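Delta-1-pyrroline-5-carboxylate dehydrogenase, mitochondrial (Mus musculus, PDB 4E3X) catalyses, in mitochondria, the NAD-dependent oxidation of glutamate gamma-semialdehyde to glutamate, the last step of proline breakdown. Local coordinates at residues N503-D508 / G516-G521; L337-E342 / K509-V514; G317-F322 / G477-V482. All blocks are in the same frame, centred on the assembly; numbering follows the deposited sequence.

In the fold
Among the parts that make these contacts, strand 319-323 comes first from the N terminus, then helix 329-341; they supply the first segments of contacts 3 and 2. Contact 3 closes a loop of about 155 residues when strand 476-483 arrives parallel to 319-323. The chain next forms strand 503-506, which joins the same sheet beside 476-483 and opens contact 1. Residues 509-514 then close contact 2 back onto the helix, before 516-521 close contact 1, a short loop of seven intervening residues. Contacts 1 and 2 therefore cross, as do contacts 2 and 3, while 3 and 1 follow in series. They join sheet, helix and proline-binding loop near the catalytic cysteine.

Contact 1: N503-D508 / G516-G521. With PRO (proline), chain K.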
loop_
_atom_site.group_PDB
_atom_site.type_symbol
_atom_site.label_atom_id
_atom_site.label_comp_id
_atom_site.label_asym_id
_atom_site.label_seq_id
_atom_site.Cartn_x
_atom_site.Cartn_y
_atom_site.Cartn_z
ATOM N N ASN B 503 -8.313 -9.143 -13.364
ATOM C CA ASN B 503 -9.161 -10.319 -13.227
ATOM C C ASN B 503 -9.318 -10.915 -14.612
ATOM O O ASN B 503 -9.984 -10.343 -15.483
ATOM C CB ASN B 503 -10.520 -9.960 -12.629
ATOM C CG ASN B 503 -10.450 -9.788 -11.143
ATOM O OD1 ASN B 503 -9.992 -8.762 -10.656
ATOM N ND2 ASN B 503 -10.892 -10.797 -10.408
ATOM N N PHE B 504 -8.647 -12.043 -14.819
ATOM C CA PHE B 504 -8.523 -12.655 -16.133
ATOM C C PHE B 504 -9.222 -14.002 -16.114
ATOM O O PHE B 504 -9.074 -14.778 -15.172
ATOM C CB PHE B 504 -7.036 -12.805 -16.473
ATOM C CG PHE B 504 -6.762 -13.327 -17.853
ATOM C CD1 PHE B 504 -7.105 -12.593 -18.980
ATOM C CD2 PHE B 504 -6.116 -14.534 -18.023
ATOM C CE1 PHE B 504 -6.832 -13.077 -20.257
ATOM C CE2 PHE B 504 -5.839 -15.019 -19.295
ATOM C CZ PHE B 504 -6.199 -14.295 -20.410
ATOM N N TYR B 505 -9.995 -14.264 -17.157
ATOM C CA TYR B 505 -10.875 -15.416 -17.180
ATOM C C TYR B 505 -10.596 -16.280 -18.390
ATOM O O TYR B 505 -10.459 -15.782 -19.505
ATOM C CB TYR B 505 -12.330 -14.943 -17.199
ATOM C CG TYR B 505 -12.707 -14.205 -15.934
ATOM C CD1 TYR B 505 -12.597 -12.818 -15.845
ATOM C CD2 TYR B 505 -13.157 -14.901 -14.813
ATOM C CE1 TYR B 505 -12.945 -12.144 -14.670
ATOM C CE2 TYR B 505 -13.504 -14.243 -13.647
ATOM C CZ TYR B 505 -13.388 -12.869 -13.570
ATOM O OH TYR B 505 -13.740 -12.241 -12.388
ATOM N N ILE B 506 -10.488 -17.584 -18.168
ATOM C CA ILE B 506 -10.334 -18.520 -19.268
ATOM C C ILE B 506 -11.607 -19.343 -19.367
ATOM O O ILE B 506 -11.977 -20.073 -18.437
ATOM C CB ILE B 506 -9.102 -19.410 -19.083
ATOM C CG1 ILE B 506 -7.850 -18.535 -19.011
ATOM C CG2 ILE B 506 -8.990 -20.417 -20.218
ATOM C CD1 ILE B 506 -6.633 -19.267 -18.568
ATOM N N ASN B 507 -12.302 -19.174 -20.487
ATOM C CA ASN B 507 -13.560 -19.870 -20.729
ATOM C C ASN B 507 -14.637 -19.560 -19.694
ATOM O O ASN B 507 -15.443 -20.413 -19.331
ATOM C CB ASN B 507 -13.306 -21.368 -20.904
ATOM C CG ASN B 507 -12.463 -21.648 -22.128
ATOM O OD1 ASN B 507 -12.625 -20.983 -23.155
ATOM N ND2 ASN B 507 -11.552 -22.612 -22.033
ATOM N N ASP B 508 -14.650 -18.314 -19.237
ATOM C CA ASP B 508 -15.749 -17.818 -18.419
ATOM C C ASP B 508 -15.939 -16.331 -18.700
ATOM O O ASP B 508 -15.071 -15.693 -19.315
ATOM C CB ASP B 508 -15.495 -18.066 -16.925
ATOM C CG ASP B 508 -16.782 -18.310 -16.148
ATOM O OD1 ASP B 508 -17.840 -17.782 -16.560
ATOM O OD2 ASP B 508 -16.734 -19.029 -15.124
ATOM N N GLY B 516 -13.001 -14.098 -1.949
ATOM C CA GLY B 516 -12.236 -15.252 -1.512
ATOM C C GLY B 516 -11.857 -16.196 -2.641
ATOM O O GLY B 516 -11.075 -17.120 -2.440
ATOM N N GLN B 517 -12.414 -15.965 -3.827
ATOM C CA GLN B 517 -12.187 -16.833 -4.985
ATOM C C GLN B 517 -11.492 -16.065 -6.107
ATOM O O GLN B 517 -10.470 -16.512 -6.639
ATOM C CB GLN B 517 -13.505 -17.444 -5.465
ATOM C CG GLN B 517 -14.115 -18.373 -4.425
ATOM C CD GLN B 517 -15.396 -19.026 -4.879
ATOM O OE1 GLN B 517 -15.635 -19.195 -6.075
ATOM N NE2 GLN B 517 -16.240 -19.390 -3.920
ATOM N N GLN B 518 -12.050 -14.908 -6.464
ATOM C CA GLN B 518 -11.401 -13.988 -7.393
ATOM C C GLN B 518 -11.329 -12.588 -6.792
ATOM O O GLN B 518 -12.181 -11.741 -7.080
ATOM C CB GLN B 518 -12.144 -13.930 -8.732
ATOM C CG GLN B 518 -12.291 -15.263 -9.424
ATOM C CD GLN B 518 -13.565 -15.973 -9.047
ATOM O OE1 GLN B 518 -14.562 -15.345 -8.686
ATOM N NE2 GLN B 518 -13.545 -17.292 -9.136
ATOM N N PRO B 519 -10.314 -12.343 -5.946
ATOM C CA PRO B 519 -10.079 -10.985 -5.444
ATOM C C PRO B 519 -10.082 -10.008 -6.617
ATOM O O PRO B 519 -9.522 -10.310 -7.683
ATOM C CB PRO B 519 -8.694 -11.098 -4.805
ATOM C CG PRO B 519 -8.656 -12.522 -4.327
ATOM C CD PRO B 519 -9.316 -13.299 -5.430
ATOM N N PHE B 520 -10.718 -8.855 -6.440
ATOM C CA PHE B 520 -11.074 -8.034 -7.588
ATOM C C PHE B 520 -10.257 -6.761 -7.700
ATOM O O PHE B 520 -10.053 -6.046 -6.716
ATOM C CB PHE B 520 -12.555 -7.665 -7.522
ATOM C CG PHE B 520 -13.042 -6.927 -8.739
ATOM C CD1 PHE B 520 -13.185 -5.549 -8.726
ATOM C CD2 PHE B 520 -13.321 -7.617 -9.910
ATOM C CE1 PHE B 520 -13.625 -4.876 -9.854
ATOM C CE2 PHE B 520 -13.755 -6.948 -11.040
ATOM C CZ PHE B 520 -13.902 -5.569 -11.013
ATOM N N GLY B 521 -9.821 -6.458 -8.915
ATOM C CA GLY B 521 -9.171 -5.184 -9.159
ATOM C C GLY B 521 -8.145 -5.281 -10.262
ATOM O O GLY B 521 -7.721 -6.378 -10.629
HETATM N N PRO K . -16.988 -7.323 -8.526
HETATM C CA PRO K . -17.972 -7.153 -9.597
HETATM C C PRO K . -17.751 -8.122 -10.753
HETATM O O PRO K . -16.729 -8.811 -10.844
HETATM C CB PRO K . -17.728 -5.715 -10.051
HETATM C CG PRO K . -17.341 -5.018 -8.793
HETATM C CD PRO K . -16.549 -6.026 -7.980
HETATM O OXT PRO K . -18.612 -8.240 -11.628
#
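Asn503 grips the backbone of the 516-521 loop with both ends of its side-chain amide. OD1 accepts from Gly521 N at 2.9 Å, a fairly straight bond (161° at the hydrogen) with the donor tilted only slightly from the carbonyl plane. ND2 gives a more bent bond of 3.1 Å to Pro519 O, reaching that oxygen from above its carbonyl plane. With CG anti to the carbonyl carbon (chi1 -79°), the amide is carried across to the loop, and two bonds fix its rotation. This is the tight part of the contact: OD1 also comes within 3.6 Å of CD2 of Phe520, whose ring plane lies 35° from the amide. In the aldehyde dehydrogenase fold, strand 503-506 belongs to the catalytic-domain sheet, which runs on into the second subunit, and the loop after it lines the substrate pocket. There the Phe520 ring presents a face to the bound proline, PRO CD standing 3.5 Å from Phe520 CD1 and offset toward the rim. The other end is looser. Tyr505 comes nearest Gln518 with its hydroxyl, OH to CB 4.3 Å, and Gln518 turns its amide away, OE1 to Val514 N and NE2 to Asn193 of the second subunit. Beyond it, partly exposed Gln517 bonds through NE2 to Asn34.

Contact 2: L337-E342 / K509-V514. With PRO (proline), chain K.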
loop_
_atom_site.group_PDB
_atom_site.type_symbol
_atom_site.label_atom_id
_atom_site.label_comp_id
_atom_site.label_asym_id
_atom_site.label_seq_id
_atom_site.Cartn_x
_atom_site.Cartn_y
_atom_site.Cartn_z
ATOM N N LEU B 337 -23.281 -12.404 -23.645
ATOM C CA LEU B 337 -24.574 -11.775 -23.397
ATOM C C LEU B 337 -24.733 -11.398 -21.920
ATOM O O LEU B 337 -25.170 -10.293 -21.594
ATOM C CB LEU B 337 -25.712 -12.698 -23.836
ATOM C CG LEU B 337 -25.866 -12.839 -25.348
ATOM C CD1 LEU B 337 -26.889 -13.907 -25.658
ATOM C CD2 LEU B 337 -26.245 -11.501 -25.993
ATOM N N ARG B 338 -24.361 -12.310 -21.028
ATOM C CA ARG B 338 -24.440 -12.015 -19.599
ATOM C C ARG B 338 -23.490 -10.882 -19.209
ATOM O O ARG B 338 -23.888 -9.928 -18.539
ATOM C CB ARG B 338 -24.138 -13.259 -18.766
ATOM C CG ARG B 338 -25.308 -14.218 -18.635
ATOM C CD ARG B 338 -25.005 -15.261 -17.581
ATOM N NE ARG B 338 -26.165 -16.081 -17.272
ATOM C CZ ARG B 338 -26.143 -17.090 -16.410
ATOM N NH1 ARG B 338 -25.011 -17.392 -15.780
ATOM N NH2 ARG B 338 -27.243 -17.795 -16.182
ATOM N N SER B 339 -22.233 -10.985 -19.625
ATOM C CA SER B 339 -21.254 -9.995 -19.210
ATOM C C SER B 339 -21.589 -8.606 -19.746
ATOM O O SER B 339 -21.434 -7.604 -19.042
ATOM C CB SER B 339 -19.851 -10.406 -19.633
ATOM O OG SER B 339 -18.931 -9.406 -19.237
ATOM N N ALA B 340 -22.054 -8.537 -20.988
ATOM C CA ALA B 340 -22.330 -7.241 -21.593
ATOM C C ALA B 340 -23.612 -6.588 -21.094
ATOM O O ALA B 340 -23.690 -5.358 -21.016
ATOM C CB ALA B 340 -22.376 -7.359 -23.106
ATOM N N PHE B 341 -24.622 -7.395 -20.782
ATOM C CA PHE B 341 -25.963 -6.850 -20.592
ATOM C C PHE B 341 -26.591 -7.011 -19.206
ATOM O O PHE B 341 -27.555 -6.317 -18.901
ATOM C CB PHE B 341 -26.914 -7.429 -21.651
ATOM C CG PHE B 341 -26.502 -7.141 -23.071
ATOM C CD1 PHE B 341 -26.015 -5.892 -23.425
ATOM C CD2 PHE B 341 -26.601 -8.117 -24.049
ATOM C CE1 PHE B 341 -25.630 -5.619 -24.731
ATOM C CE2 PHE B 341 -26.224 -7.852 -25.358
ATOM C CZ PHE B 341 -25.741 -6.601 -25.695
ATOM N N GLU B 342 -26.070 -7.903 -18.367
ATOM C CA GLU B 342 -26.600 -8.002 -17.006
ATOM C C GLU B 342 -26.440 -6.665 -16.295
ATOM O O GLU B 342 -25.434 -5.972 -16.478
ATOM C CB GLU B 342 -25.931 -9.130 -16.218
ATOM C CG GLU B 342 -26.425 -10.508 -16.630
ATOM C CD GLU B 342 -25.764 -11.634 -15.864
ATOM O OE1 GLU B 342 -24.545 -11.562 -15.603
ATOM O OE2 GLU B 342 -26.478 -12.595 -15.514
ATOM N N LYS B 509 -17.073 -15.785 -18.260
ATOM C CA LYS B 509 -17.371 -14.379 -18.502
ATOM C C LYS B 509 -16.564 -13.441 -17.598
ATOM O O LYS B 509 -16.056 -13.846 -16.542
ATOM C CB LYS B 509 -18.866 -14.093 -18.344
ATOM C CG LYS B 509 -19.434 -14.355 -16.953
ATOM C CD LYS B 509 -20.910 -13.946 -16.904
ATOM C CE LYS B 509 -21.545 -14.204 -15.549
ATOM N NZ LYS B 509 -20.826 -13.502 -14.450
ATOM N N SER B 510 -16.468 -12.177 -18.005
ATOM C CA SER B 510 -15.579 -11.223 -17.342
ATOM C C SER B 510 -16.166 -10.593 -16.088
ATOM O O SER B 510 -15.463 -9.849 -15.410
ATOM C CB SER B 510 -15.144 -10.126 -18.317
ATOM O OG SER B 510 -16.250 -9.318 -18.685
ATOM N N THR B 511 -17.434 -10.875 -15.797
ATOM C CA THR B 511 -18.093 -10.338 -14.603
ATOM C C THR B 511 -18.262 -11.417 -13.546
ATOM O O THR B 511 -18.043 -12.595 -13.812
ATOM C CB THR B 511 -19.494 -9.813 -14.929
ATOM O OG1 THR B 511 -20.280 -10.875 -15.483
ATOM C CG2 THR B 511 -19.428 -8.661 -15.910
ATOM N N GLY B 512 -18.663 -11.009 -12.347
ATOM C CA GLY B 512 -19.080 -11.948 -11.322
ATOM C C GLY B 512 -17.983 -12.506 -10.441
ATOM O O GLY B 512 -18.050 -13.665 -10.032
ATOM N N SER B 513 -16.979 -11.695 -10.135
ATOM C CA SER B 513 -15.966 -12.131 -9.184
ATOM C C SER B 513 -16.618 -12.466 -7.845
ATOM O O SER B 513 -17.595 -11.839 -7.427
ATOM C CB SER B 513 -14.892 -11.063 -8.989
ATOM O OG SER B 513 -15.437 -9.902 -8.382
ATOM N N VAL B 514 -16.070 -13.475 -7.186
ATOM C CA VAL B 514 -16.586 -13.928 -5.910
ATOM C C VAL B 514 -15.519 -13.749 -4.833
ATOM O O VAL B 514 -14.359 -14.125 -5.012
ATOM C CB VAL B 514 -17.036 -15.394 -6.006
ATOM C CG1 VAL B 514 -17.393 -15.943 -4.630
ATOM C CG2 VAL B 514 -18.225 -15.514 -6.956
HETATM N N PRO K . -16.988 -7.323 -8.526
HETATM C CA PRO K . -17.972 -7.153 -9.597
HETATM C C PRO K . -17.751 -8.122 -10.753
HETATM O O PRO K . -16.729 -8.811 -10.844
HETATM C CB PRO K . -17.728 -5.715 -10.051
HETATM C CG PRO K . -17.341 -5.018 -8.793
HETATM C CD PRO K . -16.549 -6.026 -7.980
HETATM O OXT PRO K . -18.612 -8.240 -11.628
HETATM O O HOH W 1 -22.681 -9.703 -15.478
#
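The loop 509-514 holds the carboxylate of the bound proline in the substrate pocket, where Ser513 is a substrate-binding residue, and contact 2 braces it against the C-terminal end of helix 329-341. Ser339 OG donates to Ser510 OG over 2.7 Å, while the same Ser339 oxygen lies 3.4 Å from the methyl CG2 of Thr511. Ser339 OG reaches the loop because it points opposite its own backbone N (chi1 179°); it also bonds to Cys351 N, and Ser510 OG to Ser349 O. Lys509 lies obliquely across Arg338, with Lys509 CD 3.8 Å from Arg338 CB. The lysine chain bends at its last torsion (chi4 57°), returning NZ to its own loop. There NZ donates to Thr511 OG1 at 2.9 Å and, weakly, to Thr511 O. A water donates to Glu342 OE1, its oxygen 2.6 Å away, and also bonds to Thr511 OG1; Glu342 OE1 stays 4.4 Å from Lys509 NZ, where the opposite charges probably attract, though beyond salt-bridge range. With an alanine in place of Thr511, Lys509 NZ would probably lose its stronger acceptor in the loop, the water its partner there, and Ser339 OG the methyl beside it. Farther along, consecutive amides grip the two carboxylate oxygens of the bound proline: Gly512 N to PRO OXT is nearly straight (175°), and Ser513 N and OG both donate to PRO O. The second subunit covers the helix end, Arg338 bonding to Trp557 O and Glu342 to Tyr559 OH of that chain. On the sheet side, Ser339 and Lys509 pack against His321 of strand 319-323, and Phe341 rests on strand 428-436.

Contact 3: G317-F322 / G477-V482; sequences GKNFHF and GLTGAV
Phe322 N and Ala481 O form a nearly straight hydrogen bond of 2.8 Å (177° at the hydrogen), and Ala481 N answers with a more bent one to Phe320 O at 2.9 Å. The strands 319-322 and 479-482 run parallel, their axes 4.7 Å apart, as neighbours in the sheet of the aldehyde dehydrogenase catalytic domain. Phe320, His321 and Phe322 pair with Gly480, Ala481 and Val482. At the start of the strands a side chain replaces the backbone acceptor: Asn319 OD1 takes Thr479 N at 2.9 Å, the donor lying well above the carbonyl plane. A water donates to the same oxygen and accepts from Lys318 N and Leu478 N, bridging the segments where they part. Asn319 ND2 turns outward to Cys348 O and Ala350 O, and Thr479 OG1 bonds to Ser349 O, so the pair holds the backbone of the nucleophile's loop; the Leu478 side chain touches Cys348 itself. Close by, Gly317 N bonds to Glu447, an NAD-binding residue. Outward from the backbone, the sheet has two unlike faces. On one, the His321 ring brings CD2 to 3.6 Å from Ala481 CB, its nitrogens engaged by Thr336 and Ser510. On the other, Phe322 CB meets Val482 CG2 loosely at 4.3 Å, and helix 463-472 covers both phenylalanines. Phe320 has CG between the backbone N and the carbonyl carbon (chi1 63°), which folds the ring over the neighbouring strand. There the Gly480 CA sits 3.6 Å from the ring centroid, 11° off the normal, a CH-pi contact in the very place a CB at Gly480 would collide with Phe320 CZ.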
loop_
_atom_site.group_PDB
_atom_site.type_symbol
_atom_site.label_atom_id
_atom_site.label_comp_id
_atom_site.label_asym_id
_atom_site.label_seq_id
_atom_site.Cartn_x
_atom_site.Cartn_y
_atom_site.Cartn_z
ATOM N N GLY B 317 -13.303 0.164 -16.137
ATOM C CA GLY B 317 -12.600 -0.573 -17.169
ATOM C C GLY B 317 -13.249 -0.474 -18.534
ATOM O O GLY B 317 -14.344 0.070 -18.679
ATOM N N LYS B 318 -12.552 -0.988 -19.539
ATOM C CA LYS B 318 -13.121 -1.197 -20.867
ATOM C C LYS B 318 -12.779 -2.636 -21.192
ATOM O O LYS B 318 -11.766 -2.926 -21.824
ATOM C CB LYS B 318 -12.522 -0.245 -21.904
ATOM C CG LYS B 318 -13.214 -0.340 -23.265
ATOM C CD LYS B 318 -14.581 0.346 -23.269
ATOM C CE LYS B 318 -15.307 0.126 -24.590
ATOM N NZ LYS B 318 -16.648 0.764 -24.593
ATOM N N ASN B 319 -13.619 -3.543 -20.719
ATOM C CA ASN B 319 -13.232 -4.942 -20.621
ATOM C C ASN B 319 -13.521 -5.759 -21.863
ATOM O O ASN B 319 -14.485 -5.490 -22.580
ATOM C CB ASN B 319 -13.904 -5.554 -19.404
ATOM C CG ASN B 319 -13.790 -4.654 -18.197
ATOM O OD1 ASN B 319 -12.687 -4.403 -17.701
ATOM N ND2 ASN B 319 -14.917 -4.122 -17.741
ATOM N N PHE B 320 -12.698 -6.779 -22.092
ATOM C CA PHE B 320 -12.761 -7.562 -23.326
ATOM C C PHE B 320 -13.174 -9.016 -23.133
ATOM O O PHE B 320 -12.917 -9.614 -22.089
ATOM C CB PHE B 320 -11.402 -7.533 -24.047
ATOM C CG PHE B 320 -10.276 -8.154 -23.256
ATOM C CD1 PHE B 320 -10.011 -9.518 -23.339
ATOM C CD2 PHE B 320 -9.479 -7.373 -22.430
ATOM C CE1 PHE B 320 -8.969 -10.092 -22.610
ATOM C CE2 PHE B 320 -8.439 -7.940 -21.703
ATOM C CZ PHE B 320 -8.187 -9.300 -21.791
ATOM N N HIS B 321 -13.820 -9.563 -24.163
ATOM C CA HIS B 321 -13.880 -11.007 -24.374
ATOM C C HIS B 321 -13.144 -11.274 -25.684
ATOM O O HIS B 321 -13.556 -10.778 -26.737
ATOM C CB HIS B 321 -15.326 -11.524 -24.485
ATOM C CG HIS B 321 -16.030 -11.693 -23.167
ATOM N ND1 HIS B 321 -17.272 -12.283 -23.061
ATOM C CD2 HIS B 321 -15.682 -11.332 -21.905
ATOM C CE1 HIS B 321 -17.653 -12.293 -21.796
ATOM N NE2 HIS B 321 -16.703 -11.726 -21.070
ATOM N N PHE B 322 -12.060 -12.038 -25.618
ATOM C CA PHE B 322 -11.296 -12.402 -26.805
ATOM C C PHE B 322 -11.596 -13.852 -27.156
ATOM O O PHE B 322 -11.416 -14.744 -26.338
ATOM C CB PHE B 322 -9.786 -12.218 -26.592
ATOM C CG PHE B 322 -8.969 -12.652 -27.778
ATOM C CD1 PHE B 322 -8.699 -11.769 -28.813
ATOM C CD2 PHE B 322 -8.511 -13.960 -27.881
ATOM C CE1 PHE B 322 -7.963 -12.175 -29.924
ATOM C CE2 PHE B 322 -7.784 -14.371 -28.984
ATOM C CZ PHE B 322 -7.507 -13.474 -30.003
ATOM N N GLY B 477 -7.213 -1.724 -17.317
ATOM C CA GLY B 477 -6.633 -3.026 -17.048
ATOM C C GLY B 477 -7.427 -3.863 -16.069
ATOM O O GLY B 477 -6.841 -4.556 -15.230
ATOM N N LEU B 478 -8.752 -3.826 -16.181
ATOM C CA LEU B 478 -9.596 -4.400 -15.135
ATOM C C LEU B 478 -9.938 -5.867 -15.388
ATOM O O LEU B 478 -9.319 -6.743 -14.788
ATOM C CB LEU B 478 -10.835 -3.534 -14.886
ATOM C CG LEU B 478 -11.594 -3.816 -13.585
ATOM C CD1 LEU B 478 -10.648 -4.087 -12.422
ATOM C CD2 LEU B 478 -12.520 -2.662 -13.248
ATOM N N THR B 479 -10.898 -6.152 -16.263
ATOM C CA THR B 479 -11.231 -7.552 -16.513
ATOM C C THR B 479 -11.133 -7.945 -17.979
ATOM O O THR B 479 -11.137 -7.107 -18.879
ATOM C CB THR B 479 -12.640 -7.938 -16.015
ATOM O OG1 THR B 479 -13.618 -7.377 -16.896
ATOM C CG2 THR B 479 -12.889 -7.468 -14.582
ATOM N N GLY B 480 -11.054 -9.247 -18.208
ATOM C CA GLY B 480 -11.011 -9.749 -19.564
ATOM C C GLY B 480 -11.075 -11.256 -19.592
ATOM O O GLY B 480 -10.711 -11.922 -18.621
ATOM N N ALA B 481 -11.527 -11.792 -20.717
ATOM C CA ALA B 481 -11.668 -13.225 -20.870
ATOM C C ALA B 481 -11.084 -13.661 -22.193
ATOM O O ALA B 481 -11.136 -12.923 -23.182
ATOM C CB ALA B 481 -13.126 -13.625 -20.815
ATOM N N VAL B 482 -10.539 -14.871 -22.192
ATOM C CA VAL B 482 -10.171 -15.563 -23.418
ATOM C C VAL B 482 -10.976 -16.857 -23.505
ATOM O O VAL B 482 -11.031 -17.642 -22.546
ATOM C CB VAL B 482 -8.665 -15.882 -23.465
ATOM C CG1 VAL B 482 -8.327 -16.819 -24.641
ATOM C CG2 VAL B 482 -7.861 -14.591 -23.562
HETATM O O HOH W 2 -10.522 -2.880 -18.469
#